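Long-range contacts in shikimate dehydrogenase (NADP(+)) (Listeria monocytogenes, PDB 3TNL), which catalyses the reversible, NADPH-linked reduction of 3-dehydroshikimate to shikimate, a step of chorismate and aromatic amino acid biosynthesis: residues Ile40-Thr45 / Tyr67-Phe72; Val74-Leu79 / Ser97-Thr102; Val121-Asn126 / Phe297-His302. One frame throughout, in Å; residues are numbered along the deposited sequence. Where two conformers were deposited one is given.

Contact 1 of 3, residues Ile40-Thr45 / Tyr67-Phe72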
ATOM      1  N   ILE B  40      -1.237   5.201  -2.842  1.00 15.19           N
ATOM      2  CA  ILE B  40      -1.377   6.484  -2.156  1.00 15.10           C
ATOM      3  C   ILE B  40      -1.927   6.111  -0.770  1.00 15.64           C
ATOM      4  O   ILE B  40      -2.898   5.353  -0.652  1.00 16.51           O
ATOM      5  CB  ILE B  40      -2.354   7.433  -2.839  1.00 15.66           C
ATOM      6  CG1 ILE B  40      -1.929   7.731  -4.267  1.00 15.81           C
ATOM      7  CG2 ILE B  40      -2.432   8.739  -2.011  1.00 17.09           C
ATOM      8  CD1 ILE B  40      -0.560   8.410  -4.410  1.00 17.95           C
ATOM      9  N   GLY B  41      -1.278   6.597   0.284  1.00 15.82           N
ATOM     10  CA  GLY B  41      -1.697   6.284   1.647  1.00 16.49           C
ATOM     11  C   GLY B  41      -2.535   7.348   2.330  1.00 15.42           C
ATOM     12  O   GLY B  41      -2.762   8.449   1.810  1.00 15.20           O
ATOM     13  N   LEU B  42      -2.931   7.008   3.545  1.00 15.28           N
ATOM     14  CA  LEU B  42      -3.657   7.889   4.469  1.00 14.07           C
ATOM     15  C   LEU B  42      -3.205   7.420   5.848  1.00 15.34           C
ATOM     16  O   LEU B  42      -3.452   6.263   6.215  1.00 15.95           O
ATOM     17  CB  LEU B  42      -5.167   7.796   4.272  1.00 14.04           C
ATOM     18  CG  LEU B  42      -6.024   8.402   5.408  1.00 15.87           C
ATOM     19  CD1 LEU B  42      -5.713   9.876   5.632  1.00 16.66           C
ATOM     20  CD2 LEU B  42      -7.493   8.250   5.116  1.00 18.14           C
ATOM     21  N   ILE B  43      -2.559   8.294   6.604  1.00 15.06           N
ATOM     22  CA  ILE B  43      -2.010   7.913   7.885  1.00 15.81           C
ATOM     23  C   ILE B  43      -2.596   8.770   9.019  1.00 16.13           C
ATOM     24  O   ILE B  43      -2.448   9.999   9.063  1.00 16.05           O
ATOM     25  CB  ILE B  43      -0.445   7.893   7.855  1.00 15.46           C
ATOM     26  CG1 ILE B  43       0.127   9.224   7.416  1.00 15.31           C
ATOM     27  CG2 ILE B  43       0.044   6.823   6.844  1.00 17.07           C
ATOM     28  CD1 ILE B  43       1.664   9.261   7.514  1.00 17.35           C
ATOM     29  N   ALA B  44      -3.240   8.080   9.961  1.00 16.83           N
ATOM     30  CA  ALA B  44      -3.987   8.735  11.026  1.00 16.74           C
ATOM     31  C   ALA B  44      -4.539   7.664  11.919  1.00 17.37           C
ATOM     32  O   ALA B  44      -4.497   6.475  11.574  1.00 17.29           O
ATOM     33  CB  ALA B  44      -5.162   9.515  10.411  1.00 16.43           C
ATOM     34  N   THR B  45      -5.033   8.064  13.078  1.00 18.42           N
ATOM     35  CA  THR B  45      -5.702   7.091  13.966  1.00 19.47           C
ATOM     36  C   THR B  45      -6.599   7.860  14.922  1.00 20.98           C
ATOM     37  O   THR B  45      -6.158   8.826  15.534  1.00 20.95           O
ATOM     38  CB  THR B  45      -4.748   6.199  14.715  1.00 19.84           C
ATOM     39  OG1 THR B  45      -5.511   5.214  15.426  1.00 24.46           O
ATOM     40  CG2 THR B  45      -3.866   6.997  15.683  1.00 19.49           C
ATOM     41  N   TYR B  67      -3.620   3.483  -9.655  0.50 17.79           N
ATOM     42  CA  TYR B  67      -3.331   3.750  -8.267  0.50 18.42           C
ATOM     43  C   TYR B  67      -4.454   3.192  -7.411  0.50 17.45           C
ATOM     44  O   TYR B  67      -5.580   2.976  -7.877  0.50 18.44           O
ATOM     45  CB  TYR B  67      -3.254   5.258  -7.980  0.50 18.90           C
ATOM     46  CG  TYR B  67      -1.987   5.985  -8.365  0.50 17.95           C
ATOM     47  CD1 TYR B  67      -0.847   5.933  -7.555  0.50 17.54           C
ATOM     48  CD2 TYR B  67      -1.950   6.799  -9.484  0.50 18.59           C
ATOM     49  CE1 TYR B  67       0.297   6.628  -7.881  0.50 19.24           C
ATOM     50  CE2 TYR B  67      -0.794   7.511  -9.813  0.50 19.41           C
ATOM     51  CZ  TYR B  67       0.321   7.415  -9.008  0.50 23.77           C
ATOM     52  OH  TYR B  67       1.467   8.114  -9.328  0.50 27.31           O
ATOM     53  N   VAL B  68      -4.114   2.961  -6.148  0.50 17.58           N
ATOM     54  CA  VAL B  68      -5.067   2.553  -5.139  0.50 17.18           C
ATOM     55  C   VAL B  68      -4.738   3.393  -3.919  0.50 16.36           C
ATOM     56  O   VAL B  68      -3.587   3.817  -3.757  0.50 17.09           O
ATOM     57  CB  VAL B  68      -4.994   1.051  -4.812  0.50 16.25           C
ATOM     58  CG1 VAL B  68      -5.542   0.223  -5.967  0.50 18.21           C
ATOM     59  CG2 VAL B  68      -3.574   0.642  -4.489  0.50 17.35           C
ATOM     60  N   TYR B  69      -5.746   3.642  -3.087  1.00 16.20           N
ATOM     61  CA  TYR B  69      -5.613   4.458  -1.882  1.00 15.99           C
ATOM     62  C   TYR B  69      -6.015   3.595  -0.696  1.00 16.67           C
ATOM     63  O   TYR B  69      -7.086   2.995  -0.666  1.00 17.15           O
ATOM     64  CB  TYR B  69      -6.537   5.661  -2.028  1.00 17.75           C
ATOM     65  CG  TYR B  69      -6.513   6.732  -0.980  1.00 14.91           C
ATOM     66  CD1 TYR B  69      -7.053   6.519   0.288  1.00 15.70           C
ATOM     67  CD2 TYR B  69      -6.019   7.991  -1.266  1.00 16.09           C
ATOM     68  CE1 TYR B  69      -7.108   7.522   1.229  1.00 14.08           C
ATOM     69  CE2 TYR B  69      -6.028   9.014  -0.299  1.00 16.04           C
ATOM     70  CZ  TYR B  69      -6.599   8.776   0.929  1.00 15.08           C
ATOM     71  OH  TYR B  69      -6.646   9.797   1.871  1.00 17.18           O
ATOM     72  N   LEU B  70      -5.134   3.530   0.278  1.00 14.56           N
ATOM     73  CA  LEU B  70      -5.346   2.746   1.499  1.00 16.29           C
ATOM     74  C   LEU B  70      -5.042   3.558   2.754  1.00 14.90           C
ATOM     75  O   LEU B  70      -4.193   4.446   2.747  1.00 16.42           O
ATOM     76  CB  LEU B  70      -4.443   1.512   1.553  1.00 16.05           C
ATOM     77  CG  LEU B  70      -4.614   0.470   0.454  1.00 14.99           C
ATOM     78  CD1 LEU B  70      -3.498  -0.591   0.593  1.00 17.68           C
ATOM     79  CD2 LEU B  70      -6.012  -0.171   0.544  1.00 18.06           C
ATOM     80  N   ALA B  71      -5.745   3.226   3.836  1.00 15.83           N
ATOM     81  CA  ALA B  71      -5.554   3.837   5.135  1.00 16.05           C
ATOM     82  C   ALA B  71      -4.745   2.903   6.016  1.00 15.47           C
ATOM     83  O   ALA B  71      -4.817   1.681   5.914  1.00 16.01           O
ATOM     84  CB  ALA B  71      -6.912   4.130   5.808  1.00 17.97           C
ATOM     85  N   PHE B  72      -3.947   3.522   6.886  1.00 14.73           N
ATOM     86  CA  PHE B  72      -3.113   2.841   7.917  1.00 15.92           C
ATOM     87  C   PHE B  72      -3.284   3.549   9.257  1.00 16.17           C
ATOM     88  O   PHE B  72      -3.263   4.772   9.317  1.00 16.64           O
ATOM     89  CB  PHE B  72      -1.623   2.789   7.496  1.00 16.22           C
ATOM     90  CG  PHE B  72      -1.432   2.190   6.134  1.00 14.73           C
ATOM     91  CD1 PHE B  72      -1.385   0.824   5.973  1.00 16.59           C
ATOM     92  CD2 PHE B  72      -1.338   2.988   5.019  1.00 16.82           C
ATOM     93  CE1 PHE B  72      -1.264   0.254   4.712  1.00 17.18           C
ATOM     94  CE2 PHE B  72      -1.256   2.427   3.745  1.00 15.73           C
ATOM     95  CZ  PHE B  72      -1.200   1.047   3.598  1.00 17.70           C
TER
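Ile40 and Leu42 of one strand close round the ring of Tyr69 on the next, within a parallel pair that forms a beta-alpha-beta unit: strand 38-44, helix 52-63, strand 67-73. The two strands run at 20° to each other. Tyr69 holds CG anti to its own nitrogen (chi1 -175°), which swings the phenol toward strand 40-44. There CD2 meets Ile40 CG2 at 3.7 Å, while on the far half of the ring CE1 meets Leu42 CB at 3.6 Å; the carbonyl oxygen of Gly41 lies over one ring face. Isoleucine and leucine suit these places because their branched, apolar chains pack against the ring without needing a polar partner. The hydroxyl of Tyr69 is hydrogen-bonded to Asn95, so the buried ring carries a satisfied polar end, and His56 stacks on it; Tyr69 also touches Ser52, which binds shikimate. Ile40 also turns its other branch, CG1, to Tyr67 CD1 at 3.9 Å. On the reverse side of the sheet Gly41 presents its CA to the edge of the Phe72 ring, and Phe72 packs on Met89 of the second subunit. Among the backbone bonds tying the strands, Phe72 N donates to Leu42 O at 2.9 Å.

Contact 2 of 3, residues Val74-Leu79 / Ser97-Thr102; sequences VGDKEL and SMPNKT
Val74 and Asn100 meet where two loops pass: 74-79 leads into helix 79-88, while segment 97-102 follows strand 93-96. Their closest CA atoms, Gly75 and Pro99, are 6.0 Å apart. Gly75 brings its CA to within 3.9 Å of Pro99 CG, and the peptide bond before Pro99 is cis. The Gly75 nitrogen is held by the carboxylate of Glu78, and Gly75 O accepts from Glu78 N, and weakly from Leu79 N, before the helix. Asparagine suits its site because its amide both gives and accepts. ND2 donates to Val74 O at 2.9 Å in a nearly straight bond (168°), with the acceptor in the amide plane but the donor above the plane of the carbonyl, and makes a weak hydrogen bond to Ile43 O. In the conformer of Asp76 given, Asn100 OD1 and Asp76 OD1 share a water. Asn100 CG lies beside its own nitrogen (chi1 -52°), which carries the amide across to Val74. Leu79 slides past it the opposite way, with CD1 3.9 Å from Asn100 CG, giving the buried amide an apolar flank. Segment 97-102 holds Ser97, inferred to bind shikimate, and Lys101, the probable proton acceptor: an active-site loop of shikimate dehydrogenase.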
ATOM      1  N   VAL B  74      -1.968   4.981  12.149  1.00 17.27           N
ATOM      2  CA  VAL B  74      -0.682   5.535  12.486  1.00 17.49           C
ATOM      3  C   VAL B  74      -0.833   6.708  13.401  1.00 18.18           C
ATOM      4  O   VAL B  74      -1.527   7.663  13.118  1.00 18.19           O
ATOM      5  CB  VAL B  74       0.024   5.991  11.179  1.00 17.79           C
ATOM      6  CG1 VAL B  74       1.356   6.692  11.475  1.00 17.67           C
ATOM      7  CG2 VAL B  74       0.227   4.788  10.247  1.00 18.40           C
ATOM      8  N   GLY B  75      -0.145   6.633  14.527  1.00 19.60           N
ATOM      9  CA  GLY B  75      -0.120   7.696  15.519  1.00 20.89           C
ATOM     10  C   GLY B  75       1.307   8.142  15.805  1.00 20.49           C
ATOM     11  O   GLY B  75       2.228   7.863  15.030  1.00 20.30           O
ATOM     12  N   ASP B  76       1.492   8.798  16.949  0.70 22.56           N
ATOM     13  CA  ASP B  76       2.798   9.350  17.324  0.70 23.74           C
ATOM     14  C   ASP B  76       3.930   8.338  17.283  0.70 22.06           C
ATOM     15  O   ASP B  76       5.020   8.624  16.777  0.70 24.15           O
ATOM     16  CB  ASP B  76       2.765   9.919  18.760  0.70 25.38           C
ATOM     17  CG  ASP B  76       1.855  11.130  18.920  0.70 28.46           C
ATOM     18  OD1 ASP B  76       1.477  11.778  17.925  0.70 24.88           O
ATOM     19  OD2 ASP B  76       1.557  11.462  20.094  0.70 33.99           O
ATOM     20  N   LYS B  77       3.687   7.162  17.843  1.00 22.38           N
ATOM     21  CA  LYS B  77       4.734   6.132  17.940  1.00 24.31           C
ATOM     22  C   LYS B  77       5.184   5.561  16.619  1.00 21.82           C
ATOM     23  O   LYS B  77       6.330   5.118  16.501  1.00 23.34           O
ATOM     24  CB  LYS B  77       4.285   4.978  18.854  1.00 25.22           C
ATOM     25  CG  LYS B  77       5.318   3.858  19.007  1.00 34.29           C
ATOM     26  CD  LYS B  77       4.901   2.804  20.035  1.00 41.76           C
ATOM     27  CE  LYS B  77       6.044   1.814  20.301  1.00 45.85           C
ATOM     28  NZ  LYS B  77       5.766   0.887  21.449  1.00 48.73           N
ATOM     29  N   GLU B  78       4.292   5.584  15.632  1.00 20.63           N
ATOM     30  CA  GLU B  78       4.561   4.986  14.323  1.00 18.68           C
ATOM     31  C   GLU B  78       4.989   5.983  13.236  1.00 17.08           C
ATOM     32  O   GLU B  78       5.572   5.569  12.224  1.00 17.32           O
ATOM     33  CB  GLU B  78       3.301   4.278  13.782  1.00 17.06           C
ATOM     34  CG  GLU B  78       2.749   3.090  14.613  1.00 19.77           C
ATOM     35  CD  GLU B  78       1.916   3.501  15.818  1.00 22.01           C
ATOM     36  OE1 GLU B  78       1.339   4.607  15.837  1.00 20.36           O
ATOM     37  OE2 GLU B  78       1.838   2.679  16.770  1.00 26.63           O
ATOM     38  N   LEU B  79       4.744   7.272  13.444  1.00 16.87           N
ATOM     39  CA  LEU B  79       4.918   8.241  12.376  1.00 17.30           C
ATOM     40  C   LEU B  79       6.278   8.279  11.698  1.00 16.57           C
ATOM     41  O   LEU B  79       6.332   8.262  10.448  1.00 17.50           O
ATOM     42  CB  LEU B  79       4.483   9.645  12.816  1.00 17.61           C
ATOM     43  CG  LEU B  79       4.458  10.721  11.749  1.00 16.40           C
ATOM     44  CD1 LEU B  79       3.422  10.405  10.665  1.00 16.84           C
ATOM     45  CD2 LEU B  79       4.121  12.069  12.432  1.00 18.46           C
ATOM     46  N   SER B  97      -3.809  12.695   8.696  1.00 18.33           N
ATOM     47  CA  SER B  97      -4.880  13.236   9.555  1.00 19.43           C
ATOM     48  C   SER B  97      -4.479  13.104  11.018  1.00 19.61           C
ATOM     49  O   SER B  97      -3.334  12.743  11.316  1.00 18.27           O
ATOM     50  CB  SER B  97      -6.255  12.663   9.206  1.00 21.58           C
ATOM     51  OG  SER B  97      -7.281  13.468   9.810  1.00 25.50           O
ATOM     52  N   MET B  98      -5.399  13.425  11.932  0.70 18.82           N
ATOM     53  CA  MET B  98      -5.098  13.351  13.365  0.70 20.44           C
ATOM     54  C   MET B  98      -4.564  11.979  13.723  0.70 18.75           C
ATOM     55  O   MET B  98      -5.073  10.976  13.273  0.70 19.34           O
ATOM     56  CB  MET B  98      -6.329  13.656  14.220  0.70 21.98           C
ATOM     57  CG  MET B  98      -6.797  15.092  14.193  0.70 29.20           C
ATOM     58  SD  MET B  98      -8.157  15.382  15.364  0.70 40.26           S
ATOM     59  CE  MET B  98      -8.338  17.162  15.180  0.70 38.23           C
ATOM     60  N   PRO B  99      -3.566  11.930  14.609  1.00 19.53           N
ATOM     61  CA  PRO B  99      -2.909  13.005  15.364  1.00 19.68           C
ATOM     62  C   PRO B  99      -1.576  13.489  14.782  1.00 18.94           C
ATOM     63  O   PRO B  99      -0.742  14.004  15.505  1.00 21.72           O
ATOM     64  CB  PRO B  99      -2.615  12.285  16.685  1.00 20.44           C
ATOM     65  CG  PRO B  99      -2.184  10.915  16.215  1.00 21.10           C
ATOM     66  CD  PRO B  99      -3.095  10.604  15.056  1.00 19.19           C
ATOM     67  N   ASN B 100      -1.391  13.345  13.470  1.00 19.28           N
ATOM     68  CA  ASN B 100      -0.090  13.587  12.854  1.00 17.99           C
ATOM     69  C   ASN B 100       0.134  14.857  12.045  1.00 18.95           C
ATOM     70  O   ASN B 100       1.258  15.085  11.597  1.00 19.22           O
ATOM     71  CB  ASN B 100       0.160  12.420  11.870  1.00 16.95           C
ATOM     72  CG  ASN B 100      -0.006  11.064  12.512  1.00 18.33           C
ATOM     73  OD1 ASN B 100       0.529  10.823  13.560  1.00 19.65           O
ATOM     74  ND2 ASN B 100      -0.759  10.179  11.876  1.00 18.36           N
ATOM     75  N   LYS B 101      -0.896  15.679  11.874  0.70 18.61           N
ATOM     76  CA  LYS B 101      -0.775  16.834  10.958  0.70 18.63           C
ATOM     77  C   LYS B 101       0.203  17.916  11.378  0.70 18.30           C
ATOM     78  O   LYS B 101       0.807  18.549  10.532  0.70 17.48           O
ATOM     79  CB  LYS B 101      -2.140  17.445  10.669  0.70 18.76           C
ATOM     80  CG  LYS B 101      -3.089  16.480  10.024  0.70 20.18           C
ATOM     81  CD  LYS B 101      -4.397  17.140   9.615  0.70 20.65           C
ATOM     82  CE  LYS B 101      -5.197  17.628  10.804  0.70 24.68           C
ATOM     83  NZ  LYS B 101      -6.471  18.314  10.376  0.70 29.66           N
ATOM     84  N   THR B 102       0.322  18.159  12.674  1.00 20.07           N
ATOM     85  CA  THR B 102       1.244  19.190  13.146  1.00 20.68           C
ATOM     86  C   THR B 102       2.661  18.698  13.448  1.00 22.46           C
ATOM     87  O   THR B 102       3.553  19.509  13.655  1.00 25.42           O
ATOM     88  CB  THR B 102       0.677  19.935  14.358  1.00 23.11           C
ATOM     89  OG1 THR B 102       0.558  19.040  15.462  1.00 27.45           O
ATOM     90  CG2 THR B 102      -0.665  20.538  14.047  1.00 23.33           C
TER
HETATM   91  O   HOH W   1       2.182  12.215  15.426  1.00 22.29           O
HETATM   92  O   HOH W   2       0.135  13.914  18.242  1.00 40.05           O

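Contact 3 of 3, residues Val121-Asn126 / Phe297-His302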
ATOM      1  N   VAL B 121       0.117  19.812   7.949  1.00 17.28           N
ATOM      2  CA  VAL B 121       0.193  19.200   6.636  1.00 17.74           C
ATOM      3  C   VAL B 121      -0.850  18.099   6.574  1.00 17.41           C
ATOM      4  O   VAL B 121      -0.917  17.262   7.475  1.00 18.37           O
ATOM      5  CB  VAL B 121       1.586  18.527   6.428  1.00 17.18           C
ATOM      6  CG1 VAL B 121       1.578  17.576   5.185  1.00 16.27           C
ATOM      7  CG2 VAL B 121       2.679  19.590   6.322  1.00 17.11           C
ATOM      8  N   ASN B 122      -1.684  18.081   5.544  1.00 15.59           N
ATOM      9  CA  ASN B 122      -2.617  16.976   5.362  1.00 16.88           C
ATOM     10  C   ASN B 122      -2.352  16.184   4.076  1.00 16.39           C
ATOM     11  O   ASN B 122      -2.999  15.163   3.843  1.00 16.15           O
ATOM     12  CB  ASN B 122      -4.090  17.418   5.424  1.00 17.20           C
ATOM     13  CG  ASN B 122      -4.564  18.076   4.169  1.00 18.73           C
ATOM     14  OD1 ASN B 122      -3.766  18.515   3.315  1.00 17.00           O
ATOM     15  ND2 ASN B 122      -5.891  18.134   4.012  1.00 22.72           N
ATOM     16  N   THR B 123      -1.390  16.627   3.263  1.00 16.24           N
ATOM     17  CA  THR B 123      -1.092  16.023   1.966  1.00 15.88           C
ATOM     18  C   THR B 123       0.412  16.073   1.690  1.00 16.62           C
ATOM     19  O   THR B 123       1.015  17.121   1.778  1.00 17.16           O
ATOM     20  CB  THR B 123      -1.809  16.803   0.865  1.00 15.88           C
ATOM     21  OG1 THR B 123      -3.240  16.743   1.071  1.00 17.69           O
ATOM     22  CG2 THR B 123      -1.472  16.276  -0.524  1.00 16.12           C
ATOM     23  N   VAL B 124       1.005  14.931   1.353  1.00 15.84           N
ATOM     24  CA  VAL B 124       2.403  14.846   1.031  1.00 14.81           C
ATOM     25  C   VAL B 124       2.572  14.303  -0.376  1.00 17.26           C
ATOM     26  O   VAL B 124       1.804  13.439  -0.813  1.00 15.58           O
ATOM     27  CB  VAL B 124       3.160  13.906   2.022  1.00 15.13           C
ATOM     28  CG1 VAL B 124       4.657  13.789   1.656  1.00 17.69           C
ATOM     29  CG2 VAL B 124       3.040  14.429   3.480  1.00 16.48           C
ATOM     30  N   VAL B 125       3.571  14.828  -1.086  1.00 15.70           N
ATOM     31  CA  VAL B 125       3.926  14.336  -2.428  1.00 16.16           C
ATOM     32  C   VAL B 125       5.433  14.130  -2.462  1.00 16.31           C
ATOM     33  O   VAL B 125       6.185  14.855  -1.811  1.00 16.52           O
ATOM     34  CB  VAL B 125       3.422  15.263  -3.566  1.00 16.35           C
ATOM     35  CG1 VAL B 125       4.055  16.660  -3.471  1.00 16.72           C
ATOM     36  CG2 VAL B 125       3.691  14.668  -4.932  1.00 16.60           C
ATOM     37  N   ASN B 126       5.838  13.088  -3.178  1.00 16.37           N
ATOM     38  CA  ASN B 126       7.223  12.675  -3.317  1.00 15.71           C
ATOM     39  C   ASN B 126       7.716  12.887  -4.750  1.00 17.21           C
ATOM     40  O   ASN B 126       7.102  12.351  -5.688  1.00 17.33           O
ATOM     41  CB  ASN B 126       7.281  11.197  -2.990  1.00 15.77           C
ATOM     42  CG  ASN B 126       8.699  10.653  -2.928  1.00 21.02           C
ATOM     43  OD1 ASN B 126       9.633  11.270  -3.390  1.00 24.38           O
ATOM     44  ND2 ASN B 126       8.831   9.428  -2.424  1.00 22.43           N
ATOM     45  N   PHE B 297      -5.646  15.128  -5.151  1.00 16.17           N
ATOM     46  CA  PHE B 297      -5.669  14.239  -6.318  1.00 16.70           C
ATOM     47  C   PHE B 297      -4.804  14.790  -7.462  1.00 16.52           C
ATOM     48  O   PHE B 297      -4.028  14.036  -8.091  1.00 18.65           O
ATOM     49  CB  PHE B 297      -7.111  14.080  -6.767  1.00 16.46           C
ATOM     50  CG  PHE B 297      -7.308  13.049  -7.834  1.00 17.62           C
ATOM     51  CD1 PHE B 297      -7.585  11.743  -7.501  1.00 18.47           C
ATOM     52  CD2 PHE B 297      -7.241  13.398  -9.177  1.00 18.86           C
ATOM     53  CE1 PHE B 297      -7.798  10.791  -8.506  1.00 19.84           C
ATOM     54  CE2 PHE B 297      -7.435  12.452 -10.179  1.00 17.76           C
ATOM     55  CZ  PHE B 297      -7.706  11.144  -9.825  1.00 18.36           C
ATOM     56  N   GLU B 298      -4.895  16.098  -7.696  1.00 15.46           N
ATOM     57  CA  GLU B 298      -4.068  16.737  -8.763  1.00 18.07           C
ATOM     58  C   GLU B 298      -2.602  16.792  -8.390  1.00 17.71           C
ATOM     59  O   GLU B 298      -1.722  16.576  -9.252  1.00 18.23           O
ATOM     60  CB  GLU B 298      -4.557  18.146  -9.166  1.00 20.08           C
ATOM     61  CG  GLU B 298      -3.643  18.771 -10.293  1.00 23.07           C
ATOM     62  CD  GLU B 298      -4.011  20.192 -10.771  1.00 28.81           C
ATOM     63  OE1 GLU B 298      -5.022  20.760 -10.327  1.00 30.74           O
ATOM     64  OE2 GLU B 298      -3.235  20.729 -11.607  1.00 31.69           O
ATOM     65  N   ILE B 299      -2.319  17.096  -7.127  1.00 16.24           N
ATOM     66  CA  ILE B 299      -0.944  17.124  -6.629  1.00 16.60           C
ATOM     67  C   ILE B 299      -0.284  15.747  -6.911  1.00 16.57           C
ATOM     68  O   ILE B 299       0.865  15.677  -7.327  1.00 18.68           O
ATOM     69  CB  ILE B 299      -0.900  17.508  -5.125  1.00 17.13           C
ATOM     70  CG1 ILE B 299      -1.099  19.022  -4.938  1.00 18.48           C
ATOM     71  CG2 ILE B 299       0.408  17.123  -4.512  1.00 18.49           C
ATOM     72  CD1 ILE B 299      -1.413  19.456  -3.524  1.00 18.34           C
ATOM     73  N   TRP B 300      -1.016  14.659  -6.700  1.00 16.05           N
ATOM     74  CA  TRP B 300      -0.416  13.349  -6.905  1.00 15.74           C
ATOM     75  C   TRP B 300      -0.356  12.895  -8.349  1.00 15.41           C
ATOM     76  O   TRP B 300       0.673  12.383  -8.799  1.00 17.55           O
ATOM     77  CB  TRP B 300      -1.151  12.257  -6.124  1.00 15.36           C
ATOM     78  CG  TRP B 300      -1.176  12.479  -4.605  1.00 14.23           C
ATOM     79  CD1 TRP B 300      -0.164  12.902  -3.812  1.00 14.40           C
ATOM     80  CD2 TRP B 300      -2.292  12.260  -3.739  1.00 14.93           C
ATOM     81  NE1 TRP B 300      -0.587  12.971  -2.524  1.00 15.56           N
ATOM     82  CE2 TRP B 300      -1.898  12.604  -2.450  1.00 16.40           C
ATOM     83  CE3 TRP B 300      -3.608  11.842  -3.962  1.00 14.96           C
ATOM     84  CZ2 TRP B 300      -2.757  12.514  -1.356  1.00 15.72           C
ATOM     85  CZ3 TRP B 300      -4.474  11.767  -2.873  1.00 17.08           C
ATOM     86  CH2 TRP B 300      -4.039  12.081  -1.605  1.00 15.06           C
ATOM     87  N   THR B 301      -1.481  13.047  -9.042  1.00 16.05           N
ATOM     88  CA  THR B 301      -1.667  12.493 -10.408  1.00 16.90           C
ATOM     89  C   THR B 301      -1.483  13.428 -11.568  1.00 17.70           C
ATOM     90  O   THR B 301      -1.315  12.971 -12.705  1.00 19.01           O
ATOM     91  CB  THR B 301      -3.081  11.880 -10.557  1.00 18.49           C
ATOM     92  OG1 THR B 301      -4.058  12.933 -10.657  1.00 18.01           O
ATOM     93  CG2 THR B 301      -3.429  10.905  -9.394  1.00 16.61           C
ATOM     94  N   HIS B 302      -1.581  14.726 -11.317  1.00 17.80           N
ATOM     95  CA  HIS B 302      -1.504  15.737 -12.349  1.00 18.51           C
ATOM     96  C   HIS B 302      -2.592  15.546 -13.379  1.00 20.24           C
ATOM     97  O   HIS B 302      -2.428  15.864 -14.569  1.00 21.76           O
ATOM     98  CB  HIS B 302      -0.078  15.910 -12.893  1.00 20.28           C
ATOM     99  CG  HIS B 302       0.816  16.531 -11.884  1.00 20.98           C
ATOM    100  ND1 HIS B 302       0.793  17.882 -11.624  1.00 26.02           N
ATOM    101  CD2 HIS B 302       1.655  15.987 -10.977  1.00 20.95           C
ATOM    102  CE1 HIS B 302       1.614  18.143 -10.621  1.00 24.81           C
ATOM    103  NE2 HIS B 302       2.158  17.016 -10.222  1.00 23.26           N
TER
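Trp300, Ile299 and Thr123 have the most surface buried where helix 286-301 lies against strand 123-127, with Val125 burying nearly as much. The segments run almost in the same direction, at 12°, and their axes come within 8.6 Å. Trp300 reaches the strand with the edge of its indole. Its CG stands beside the backbone nitrogen (chi1 -60°), and the pyrrole edge is thereby carried over to the backbone of Val124. There NE1 donates to Val124 O at 3.0 Å, with the oxygen in the ring plane, although the donor itself stands above the plane of the carbonyl and the bond is moderately bent, at 151°. Tryptophan suits this place because a broad apolar ring bears one N-H for a buried carbonyl.

Thr123 CG2 lies 4.0 Å from Trp300 NE1 and also touches CZ2. The Thr123 hydroxyl is turned to another task, donating to Asn122 OD1, which also accepts from Thr136 N; Asn122 is inferred to bind shikimate. With His134 opposite both, Asn122 and Thr123 form a classic beta bulge where strand 123-127 pairs with strand 130-134. Farther along, Ile299 crosses Val125, and its CG2 methyl packs on Val125 CB, at 3.7 Å, and on CG1; Ile299 also touches His134. His56 meets the indole of Trp300 edge-to-face.

The chemistry is thus mainly apolar with one directed bond: the methyl contacts are tolerant of small shifts, whereas the N-H to Val124 O bond fixes how the indole is turned and ties helix 286-301 to the sheet of the substrate-binding domain.

In the fold
All three contacts are largely buried and gather round one mixed sheet. Contact 1 joins two neighbouring strands of it by main-chain bonds and aliphatic-aromatic packing, whereas contact 3 lays a helix from the far end of the sequence against it. These two meet where Trp300 CH2 touches Ile40 CG2 at 3.7 Å and Tyr69. Contact 2 lies at the strand ends and is the most polar, with an amide and waters; Asp76 there is exposed. It continues directly from contact 1, as Ala44 O and Val74 N probably hydrogen-bond, and Lys101 O probably bonds to Val121 N of contact 3. Only contact 1 packs its touching side chains on the second subunit.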